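Local coordinates for protein carbohydrate binding family 6 (PDB 5A8C) that removes terminal alpha-L-arabinofuranosyl residues from arabinosides by hydrolysis, as a family 43 glycoside hydrolase built on a five-bladed beta-propeller, at residues Tyr29-Gln34 against Arg299-Asp304; Gln172-Phe177 against Asp243-Gly248; Gln258-Tyr263 against Tyr282-Val287. All blocks are in the same frame, centred on the assembly; numbering follows the deposited sequence.

Contact 1: Tyr29-Gln34 against Arg299-Asp304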
loop_
_atom_site.group_PDB
_atom_site.type_symbol
_atom_site.label_atom_id
_atom_site.label_comp_id
_atom_site.label_asym_id
_atom_site.label_seq_id
_atom_site.Cartn_x
_atom_site.Cartn_y
_atom_site.Cartn_z
ATOM N N TYR A 29 19.716 8.640 -2.829
ATOM C CA TYR A 29 18.414 9.242 -2.975
ATOM C C TYR A 29 18.337 9.890 -4.353
ATOM O O TYR A 29 19.170 10.745 -4.669
ATOM C CB TYR A 29 18.214 10.309 -1.922
ATOM C CG TYR A 29 16.907 11.052 -2.111
ATOM C CD1 TYR A 29 15.702 10.532 -1.684
ATOM C CD2 TYR A 29 16.850 12.301 -2.698
ATOM C CE1 TYR A 29 14.513 11.200 -1.847
ATOM C CE2 TYR A 29 15.670 12.979 -2.845
ATOM C CZ TYR A 29 14.493 12.444 -2.405
ATOM O OH TYR A 29 13.319 13.106 -2.513
ATOM N N PRO A 30 17.356 9.547 -5.169
ATOM C CA PRO A 30 16.322 8.535 -4.939
ATOM C C PRO A 30 16.904 7.107 -4.990
ATOM O O PRO A 30 17.958 6.876 -5.569
ATOM C CB PRO A 30 15.336 8.790 -6.051
ATOM C CG PRO A 30 16.137 9.409 -7.114
ATOM C CD PRO A 30 17.180 10.215 -6.458
ATOM N N ILE A 31 16.204 6.159 -4.367
ATOM C CA ILE A 31 16.705 4.800 -4.315
ATOM C C ILE A 31 16.579 4.034 -5.610
ATOM O O ILE A 31 17.344 3.093 -5.844
ATOM C CB ILE A 31 16.100 3.977 -3.134
ATOM C CG1 ILE A 31 14.598 3.723 -3.294
ATOM C CG2 ILE A 31 16.423 4.619 -1.797
ATOM C CD1 ILE A 31 14.042 2.782 -2.253
ATOM N N PHE A 32 15.605 4.386 -6.452
ATOM C CA PHE A 32 15.278 3.606 -7.653
ATOM C C PHE A 32 14.655 4.493 -8.688
ATOM O O PHE A 32 13.554 5.025 -8.475
ATOM C CB PHE A 32 14.325 2.453 -7.303
ATOM C CG PHE A 32 13.972 1.604 -8.476
ATOM C CD1 PHE A 32 14.915 0.756 -9.064
ATOM C CD2 PHE A 32 12.708 1.651 -9.030
ATOM C CE1 PHE A 32 14.586 -0.019 -10.149
ATOM C CE2 PHE A 32 12.382 0.869 -10.117
ATOM C CZ PHE A 32 13.315 0.021 -10.683
ATOM N N SER A 33 15.321 4.649 -9.814
ATOM C CA SER A 33 14.818 5.553 -10.859
ATOM C C SER A 33 14.650 4.901 -12.210
ATOM O O SER A 33 14.317 5.596 -13.162
ATOM C CB SER A 33 15.714 6.791 -11.020
ATOM O OG SER A 33 16.993 6.366 -11.362
ATOM N N GLN A 34 14.860 3.588 -12.303
ATOM C CA GLN A 34 14.824 2.952 -13.628
ATOM C C GLN A 34 13.498 3.110 -14.332
ATOM O O GLN A 34 13.443 3.337 -15.540
ATOM C CB GLN A 34 15.158 1.489 -13.529
ATOM C CG GLN A 34 16.517 1.201 -13.003
ATOM C CD GLN A 34 17.608 1.774 -13.904
ATOM O OE1 GLN A 34 17.597 1.521 -15.131
ATOM N NE2 GLN A 34 18.487 2.612 -13.350
ATOM N N ARG A 299 5.730 8.784 -10.553
ATOM C CA ARG A 299 6.186 8.821 -9.170
ATOM C C ARG A 299 7.449 7.969 -8.999
ATOM O O ARG A 299 7.817 7.195 -9.873
ATOM C CB ARG A 299 5.058 8.358 -8.263
ATOM C CG ARG A 299 3.876 9.333 -8.241
ATOM C CD ARG A 299 2.611 8.745 -7.699
ATOM N NE ARG A 299 1.937 7.909 -8.684
ATOM C CZ ARG A 299 0.787 7.298 -8.424
ATOM N NH1 ARG A 299 0.092 7.588 -7.338
ATOM N NH2 ARG A 299 0.332 6.377 -9.247
ATOM N N ASN A 300 8.071 8.091 -7.825
ATOM C CA ASN A 300 9.162 7.184 -7.451
ATOM C C ASN A 300 9.063 6.839 -5.981
ATOM O O ASN A 300 8.724 7.683 -5.129
ATOM C CB ASN A 300 10.538 7.756 -7.797
ATOM C CG ASN A 300 10.792 9.081 -7.101
ATOM O OD1 ASN A 300 10.479 10.153 -7.604
ATOM N ND2 ASN A 300 11.377 9.004 -5.904
ATOM N N VAL A 301 9.441 5.609 -5.664
ATOM C CA VAL A 301 9.462 5.136 -4.283
ATOM C C VAL A 301 10.499 5.869 -3.459
ATOM O O VAL A 301 11.577 6.260 -3.920
ATOM C CB VAL A 301 9.654 3.620 -4.263
ATOM C CG1 VAL A 301 11.006 3.195 -4.845
ATOM C CG2 VAL A 301 9.461 2.999 -2.904
ATOM N N CYS A 302 10.226 5.987 -2.151
ATOM C CA CYS A 302 11.058 6.571 -1.120
ATOM C C CYS A 302 11.015 5.705 0.136
ATOM O O CYS A 302 10.043 4.989 0.351
ATOM C CB CYS A 302 10.613 7.998 -0.782
ATOM S SG CYS A 302 10.707 9.217 -2.090
ATOM N N ILE A 303 11.997 5.889 0.998
ATOM C CA ILE A 303 12.047 5.214 2.286
ATOM C C ILE A 303 12.649 6.126 3.320
ATOM O O ILE A 303 13.672 6.782 3.049
ATOM C CB ILE A 303 12.755 3.842 2.187
ATOM C CG1 ILE A 303 12.645 3.062 3.494
ATOM C CG2 ILE A 303 14.213 3.988 1.728
ATOM C CD1 ILE A 303 13.107 1.611 3.367
ATOM N N ASP A 304 12.099 6.135 4.538
ATOM C CA ASP A 304 12.661 6.840 5.668
ATOM C C ASP A 304 12.420 6.078 6.949
ATOM O O ASP A 304 11.469 5.293 7.029
ATOM C CB ASP A 304 12.193 8.306 5.756
ATOM C CG ASP A 304 13.080 9.242 4.881
ATOM O OD1 ASP A 304 14.310 9.293 5.156
ATOM O OD2 ASP A 304 12.554 9.891 3.945
HETATM O O HOH W 1 14.041 7.387 -3.002
HETATM O O HOH W 2 13.288 6.076 -5.986
#
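Ile31 lays its CG1-CD1 arm across Val301, CG1 standing 3.9 Å from Val301 CG1, and the two side chains meet at about a right angle. The arm is placed by the first torsion of Ile31 (chi1 67°), which sets CG1 between the backbone N and the carbonyl carbon; CD1 then also reaches Ile303 CG2, at 4.2 Å. Phe32 adds only the root of its side chain, CB packing on Val301 CG1, while its ring is carried off beside strand 36-45. Further back, the CE1 corner of Tyr29 comes obliquely to Cys302 SG at 4.3 Å, and Pro30, which follows a cis peptide bond, sets CB against the amide of Asn300.

Two waters bridge the backbones. Both donate to Val301 O, one accepting from Ile31 N (2.8 Å from the water) and the other from Phe32 N, so a single carbonyl serves two amides of a segment that is not a strand. Asn300 ND2 adds only a weak bond to the same oxygen.

The loop thus covers strand 300-306 through apolar packing and water bridges. Tyr29 OH bonds to Asn284 at the end of the neighbouring strand 277-284, Asn300 OD1 accepts from Val287 N in helix 286-291, and Val301 packs on Pro40 of strand 36-45, placing the contact where two sheets of the propeller adjoin.

Contact 2: Gln172-Phe177 against Asp243-Gly248; sequences QAYMYF and DKPTTG
Tyr176 and Pro245 are joined by the one hydrogen bond that links the two segments: the phenol OH donates to Pro245 O over 2.7 Å. The carbonyl oxygen lies at the edge of the tyrosine ring, in its plane, whereas the hydroxyl approaches the carbonyl from above, 39° out of the carbonyl plane and not on a lone pair. Tyr176 sends its ring toward the 243-248 loop with CG anti to its carbonyl carbon (chi1 -58°), and the hydroxyl at the far end of that ring also meets Pro245 CB at 3.7 Å. The proline is therefore met on its ring and its backbone by the same phenol oxygen. Within the first segment, the amide of Gln172 turns back to Ala173 O, at the start of the strand, NE2 donating in a nearly straight bond (166°).

Both tyrosines, two residues apart on strand 173-178, project from the same side of a propeller blade, and the loop they meet joins strands 237-242 and 250-256 of the following blade. Ala213 and Met215 of strand 212-218, in that following blade, also pack on Tyr176, and Val187 of strand 185-190 touches both Tyr176 and Thr246.

Apolar packing centres on Tyr174. Its OH lies 3.8 Å from Pro245 CG, with the proline ring oblique to the phenol and CB over one face, offset toward the rim. Gln172 CG covers the opposite face, 3.5 Å above the plane. Thr246 contributes its methyl, CG2 lying 4.0 Å from Tyr174 CE2, the two side chains crossing at about a right angle.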
loop_
_atom_site.group_PDB
_atom_site.type_symbol
_atom_site.label_atom_id
_atom_site.label_comp_id
_atom_site.label_asym_id
_atom_site.label_seq_id
_atom_site.Cartn_x
_atom_site.Cartn_y
_atom_site.Cartn_z
ATOM N N GLN A 172 -6.031 -14.783 12.398
ATOM C CA GLN A 172 -7.060 -14.232 11.509
ATOM C C GLN A 172 -6.432 -13.159 10.615
ATOM O O GLN A 172 -5.891 -12.173 11.107
ATOM C CB GLN A 172 -8.218 -13.622 12.317
ATOM C CG GLN A 172 -9.356 -13.131 11.420
ATOM C CD GLN A 172 -9.968 -14.250 10.652
ATOM O OE1 GLN A 172 -10.628 -15.122 11.272
ATOM N NE2 GLN A 172 -9.792 -14.286 9.348
ATOM N N ALA A 173 -6.549 -13.354 9.316
ATOM C CA ALA A 173 -6.206 -12.325 8.333
ATOM C C ALA A 173 -7.406 -11.434 8.073
ATOM O O ALA A 173 -8.579 -11.870 8.068
ATOM C CB ALA A 173 -5.764 -12.969 7.026
ATOM N N TYR A 174 -7.106 -10.175 7.804
ATOM C CA TYR A 174 -8.056 -9.118 7.505
ATOM C C TYR A 174 -7.590 -8.346 6.304
ATOM O O TYR A 174 -6.403 -8.060 6.186
ATOM C CB TYR A 174 -8.181 -8.139 8.655
ATOM C CG TYR A 174 -8.672 -8.730 9.969
ATOM C CD1 TYR A 174 -7.781 -9.244 10.902
ATOM C CD2 TYR A 174 -10.026 -8.749 10.297
ATOM C CE1 TYR A 174 -8.203 -9.740 12.108
ATOM C CE2 TYR A 174 -10.451 -9.254 11.515
ATOM C CZ TYR A 174 -9.543 -9.734 12.417
ATOM O OH TYR A 174 -9.996 -10.232 13.628
ATOM N N MET A 175 -8.518 -7.955 5.435
ATOM C CA MET A 175 -8.273 -6.999 4.352
ATOM C C MET A 175 -9.033 -5.719 4.642
ATOM O O MET A 175 -10.268 -5.763 4.685
ATOM C CB MET A 175 -8.650 -7.535 3.009
ATOM C CG MET A 175 -8.412 -6.518 1.892
ATOM S SD MET A 175 -9.163 -6.848 0.295
ATOM C CE MET A 175 -8.046 -8.109 -0.137
ATOM N N TYR A 176 -8.311 -4.626 4.770
ATOM C CA TYR A 176 -8.878 -3.279 4.866
ATOM C C TYR A 176 -8.869 -2.667 3.474
ATOM O O TYR A 176 -7.919 -2.898 2.715
ATOM C CB TYR A 176 -8.022 -2.408 5.829
ATOM C CG TYR A 176 -7.903 -2.977 7.221
ATOM C CD1 TYR A 176 -7.065 -4.045 7.522
ATOM C CD2 TYR A 176 -8.686 -2.471 8.284
ATOM C CE1 TYR A 176 -6.986 -4.590 8.789
ATOM C CE2 TYR A 176 -8.582 -3.005 9.553
ATOM C CZ TYR A 176 -7.751 -4.077 9.821
ATOM O OH TYR A 176 -7.602 -4.641 11.047
ATOM N N PHE A 177 -9.896 -1.912 3.099
ATOM C CA PHE A 177 -9.956 -1.375 1.743
ATOM C C PHE A 177 -10.970 -0.226 1.724
ATOM O O PHE A 177 -11.653 0.030 2.721
ATOM C CB PHE A 177 -10.310 -2.477 0.714
ATOM C CG PHE A 177 -11.639 -3.147 0.968
ATOM C CD1 PHE A 177 -11.738 -4.198 1.875
ATOM C CD2 PHE A 177 -12.757 -2.798 0.251
ATOM C CE1 PHE A 177 -12.964 -4.857 2.076
ATOM C CE2 PHE A 177 -13.971 -3.447 0.421
ATOM C CZ PHE A 177 -14.051 -4.491 1.322
ATOM N N ASP A 243 -7.032 -0.915 20.695
ATOM C CA ASP A 243 -6.764 -2.220 21.293
ATOM C C ASP A 243 -7.360 -3.374 20.491
ATOM O O ASP A 243 -7.073 -4.545 20.829
ATOM C CB ASP A 243 -7.322 -2.266 22.719
ATOM C CG ASP A 243 -6.654 -1.337 23.648
ATOM O OD1 ASP A 243 -5.458 -1.113 23.515
ATOM O OD2 ASP A 243 -7.297 -0.892 24.621
ATOM N N LYS A 244 -8.147 -3.081 19.463
ATOM C CA LYS A 244 -8.874 -4.086 18.675
ATOM C C LYS A 244 -8.611 -3.833 17.192
ATOM O O LYS A 244 -8.313 -2.724 16.791
ATOM C CB LYS A 244 -10.378 -4.001 18.959
ATOM C CG LYS A 244 -10.783 -4.264 20.412
ATOM C CD LYS A 244 -12.236 -3.950 20.712
ATOM C CE LYS A 244 -12.603 -2.469 20.655
ATOM N NZ LYS A 244 -14.054 -2.277 20.718
ATOM N N PRO A 245 -8.806 -4.856 16.325
ATOM C CA PRO A 245 -8.408 -4.694 14.911
ATOM C C PRO A 245 -9.406 -3.945 14.065
ATOM O O PRO A 245 -9.008 -3.416 13.008
ATOM C CB PRO A 245 -8.269 -6.130 14.401
ATOM C CG PRO A 245 -9.121 -6.937 15.342
ATOM C CD PRO A 245 -8.967 -6.275 16.681
ATOM N N THR A 246 -10.702 -3.903 14.442
ATOM C CA THR A 246 -11.710 -3.380 13.537
ATOM C C THR A 246 -12.661 -2.363 14.186
ATOM O O THR A 246 -13.527 -1.839 13.488
ATOM C CB THR A 246 -12.535 -4.501 12.927
ATOM O OG1 THR A 246 -13.312 -5.126 13.951
ATOM C CG2 THR A 246 -11.690 -5.514 12.188
ATOM N N THR A 247 -12.487 -2.097 15.472
ATOM C CA THR A 247 -13.303 -1.206 16.274
ATOM C C THR A 247 -12.404 -0.561 17.317
ATOM O O THR A 247 -11.263 -1.013 17.489
ATOM C CB THR A 247 -14.460 -1.946 17.006
ATOM O OG1 THR A 247 -13.916 -2.916 17.882
ATOM C CG2 THR A 247 -15.414 -2.593 16.029
ATOM N N GLY A 248 -12.864 0.481 17.950
ATOM C CA GLY A 248 -12.173 1.060 19.069
ATOM C C GLY A 248 -11.077 2.056 18.698
ATOM O O GLY A 248 -10.300 2.402 19.567
#

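Contact 3: Gln258-Tyr263 against Tyr282-Val287; sequences QPPDNY and YHNRTV
The junction where strand 277-284 gives way to helix 286-291 is clasped here by the loop 258-263, which links two blades of the propeller. Arg285, the N-cap residue, donates its backbone N to Asp261 O (2.8 Å), and one residue earlier Asn284 ND2, also bonded to Tyr29 OH, donates to Pro260 O at 2.9 Å, arriving above that carbonyl's plane; both bonds across the contact are well bent. In the helix's first turn Thr286 OG1 lies 2.7 Å from Asp261 OD2. Gln290 OE1 is a second acceptor near this hydroxyl.

The extended Arg285 chain passes obliquely across Asn262, bringing NH1 to OD1 at 2.8 Å with an angle of 159°. The oxygen sits in the guanidinium plane; the amide is turned 55° from it, and NH1 meets the carbonyl from above. Asn262 ND2 donates to Gln258 OE1 and Asn266 O, and these bonds together with NH1 on OD1 hold the amide's rotation. The remaining guanidinium nitrogens are taken up by Pro295, Val296 and Asn266. Pro259 packs on the strand, CB 3.7 Å from Tyr282 CE2, and Tyr263 sets its ring edge near Arg285 CB.

Strand 300-306 is the neighbour of strand 277-284 in the last sheet, with Tyr282 OH bonded to Asp304. His283 ND1 is hydrogen-bonded to Asp39 N of strand 36-45, its NE2 to Asn266 O, and loop 258-263 follows strand 250-256 of the preceding sheet.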
loop_
_atom_site.group_PDB
_atom_site.type_symbol
_atom_site.label_atom_id
_atom_site.label_comp_id
_atom_site.label_asym_id
_atom_site.label_seq_id
_atom_site.Cartn_x
_atom_site.Cartn_y
_atom_site.Cartn_z
ATOM N N GLN A 258 3.188 15.930 3.369
ATOM C CA GLN A 258 3.619 15.863 1.949
ATOM C C GLN A 258 5.136 15.755 1.908
ATOM O O GLN A 258 5.820 16.587 2.498
ATOM C CB GLN A 258 3.204 17.116 1.203
ATOM C CG GLN A 258 1.751 17.103 0.783
ATOM C CD GLN A 258 1.509 16.258 -0.444
ATOM O OE1 GLN A 258 2.248 16.376 -1.430
ATOM N NE2 GLN A 258 0.467 15.464 -0.445
ATOM N N PRO A 259 5.653 14.765 1.199
ATOM C CA PRO A 259 7.119 14.716 0.999
ATOM C C PRO A 259 7.577 15.849 0.117
ATOM O O PRO A 259 6.767 16.439 -0.622
ATOM C CB PRO A 259 7.329 13.388 0.299
ATOM C CG PRO A 259 6.102 12.860 0.011
ATOM C CD PRO A 259 4.983 13.663 0.505
ATOM N N PRO A 260 8.874 16.128 0.087
ATOM C CA PRO A 260 9.393 17.066 -0.917
ATOM C C PRO A 260 9.143 16.577 -2.326
ATOM O O PRO A 260 8.995 15.384 -2.599
ATOM C CB PRO A 260 10.892 17.144 -0.590
ATOM C CG PRO A 260 11.164 15.854 0.077
ATOM C CD PRO A 260 9.926 15.497 0.869
ATOM N N ASP A 261 9.103 17.544 -3.241
ATOM C CA ASP A 261 8.981 17.232 -4.655
ATOM C C ASP A 261 7.786 16.358 -4.972
ATOM O O ASP A 261 7.885 15.409 -5.761
ATOM C CB ASP A 261 10.275 16.612 -5.206
ATOM C CG ASP A 261 11.500 17.496 -5.111
ATOM O OD1 ASP A 261 11.346 18.733 -4.910
ATOM O OD2 ASP A 261 12.614 16.976 -5.286
ATOM N N ASN A 262 6.630 16.715 -4.398
ATOM C CA ASN A 262 5.429 15.952 -4.608
ATOM C C ASN A 262 4.295 16.698 -5.250
ATOM O O ASN A 262 3.208 16.105 -5.448
ATOM C CB ASN A 262 4.978 15.224 -3.346
ATOM C CG ASN A 262 4.100 14.049 -3.655
ATOM O OD1 ASN A 262 4.473 13.189 -4.475
ATOM N ND2 ASN A 262 2.967 13.944 -3.011
ATOM N N TYR A 263 4.439 17.991 -5.541
ATOM C CA TYR A 263 3.477 18.717 -6.377
ATOM C C TYR A 263 2.058 18.700 -5.791
ATOM O O TYR A 263 1.077 18.757 -6.518
ATOM C CB TYR A 263 3.489 18.225 -7.808
ATOM C CG TYR A 263 4.816 18.389 -8.502
ATOM C CD1 TYR A 263 5.804 17.431 -8.401
ATOM C CD2 TYR A 263 5.078 19.510 -9.277
ATOM C CE1 TYR A 263 7.023 17.561 -9.063
ATOM C CE2 TYR A 263 6.299 19.668 -9.917
ATOM C CZ TYR A 263 7.231 18.662 -9.833
ATOM O OH TYR A 263 8.431 18.768 -10.508
ATOM N N TYR A 282 7.177 5.118 0.874
ATOM C CA TYR A 282 6.186 6.056 0.335
ATOM C C TYR A 282 6.586 6.431 -1.044
ATOM O O TYR A 282 7.493 5.783 -1.652
ATOM C CB TYR A 282 5.989 7.243 1.294
ATOM C CG TYR A 282 7.227 8.064 1.549
ATOM C CD1 TYR A 282 8.161 7.681 2.507
ATOM C CD2 TYR A 282 7.438 9.247 0.866
ATOM C CE1 TYR A 282 9.293 8.453 2.768
ATOM C CE2 TYR A 282 8.556 10.015 1.138
ATOM C CZ TYR A 282 9.445 9.640 2.109
ATOM O OH TYR A 282 10.525 10.463 2.359
ATOM N N HIS A 283 6.003 7.458 -1.628
ATOM C CA HIS A 283 6.439 7.944 -2.939
ATOM C C HIS A 283 6.501 9.444 -2.985
ATOM O O HIS A 283 5.854 10.185 -2.227
ATOM C CB HIS A 283 5.566 7.379 -4.115
ATOM C CG HIS A 283 4.145 7.832 -4.135
ATOM N ND1 HIS A 283 3.110 6.938 -4.161
ATOM C CD2 HIS A 283 3.634 9.097 -4.218
ATOM C CE1 HIS A 283 2.016 7.645 -4.208
ATOM N NE2 HIS A 283 2.272 8.944 -4.235
ATOM N N ASN A 284 7.304 9.944 -3.945
ATOM C CA ASN A 284 7.258 11.341 -4.321
ATOM C C ASN A 284 7.485 11.429 -5.814
ATOM O O ASN A 284 7.267 10.453 -6.539
ATOM C CB ASN A 284 8.187 12.228 -3.465
ATOM C CG ASN A 284 9.657 12.077 -3.739
ATOM O OD1 ASN A 284 10.061 11.242 -4.544
ATOM N ND2 ASN A 284 10.446 12.880 -3.058
ATOM N N ARG A 285 7.820 12.622 -6.297
ATOM C CA ARG A 285 7.976 12.884 -7.739
ATOM C C ARG A 285 9.313 13.532 -8.062
ATOM O O ARG A 285 9.418 14.315 -8.980
ATOM C CB ARG A 285 6.769 13.661 -8.244
ATOM C CG ARG A 285 5.481 12.835 -8.180
ATOM C CD ARG A 285 4.224 13.682 -7.978
ATOM N NE ARG A 285 3.021 12.958 -8.322
ATOM C CZ ARG A 285 2.164 12.363 -7.478
ATOM N NH1 ARG A 285 2.376 12.300 -6.168
ATOM N NH2 ARG A 285 1.070 11.843 -7.976
ATOM N N THR A 286 10.358 13.173 -7.274
ATOM C CA THR A 286 11.654 13.783 -7.464
ATOM C C THR A 286 12.320 13.369 -8.759
ATOM O O THR A 286 13.052 14.176 -9.380
ATOM C CB THR A 286 12.544 13.589 -6.263
ATOM O OG1 THR A 286 13.563 14.607 -6.273
ATOM C CG2 THR A 286 13.142 12.255 -6.183
ATOM N N VAL A 287 12.179 12.121 -9.205
ATOM C CA VAL A 287 12.768 11.697 -10.468
ATOM C C VAL A 287 12.203 12.470 -11.627
ATOM O O VAL A 287 12.934 13.014 -12.482
ATOM C CB VAL A 287 12.685 10.168 -10.658
ATOM C CG1 VAL A 287 13.206 9.754 -12.047
ATOM C CG2 VAL A 287 13.399 9.421 -9.538
#

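How the contacts relate
From the N terminus, the loop 29-34 leads into strand 36-45 and awaits a partner some 265 residues later, so contact 1 spans nearly the whole propeller and brings the chain's beginning to its last sheet. Within that span contact 2 closes first, joining strand 173-178 to the loop after strand 237-242, and contact 3 follows in series, tying loop 258-263 to the end of strand 277-284. Contacts 1 and 3 adjoin, their centres about 9 Å apart, through the neighbouring strands 277-284 and 300-306: Cys302 N pairs with Tyr282 O. Contact 2 lies on the opposite side of the chain's centre, its centre about 30 Å from each.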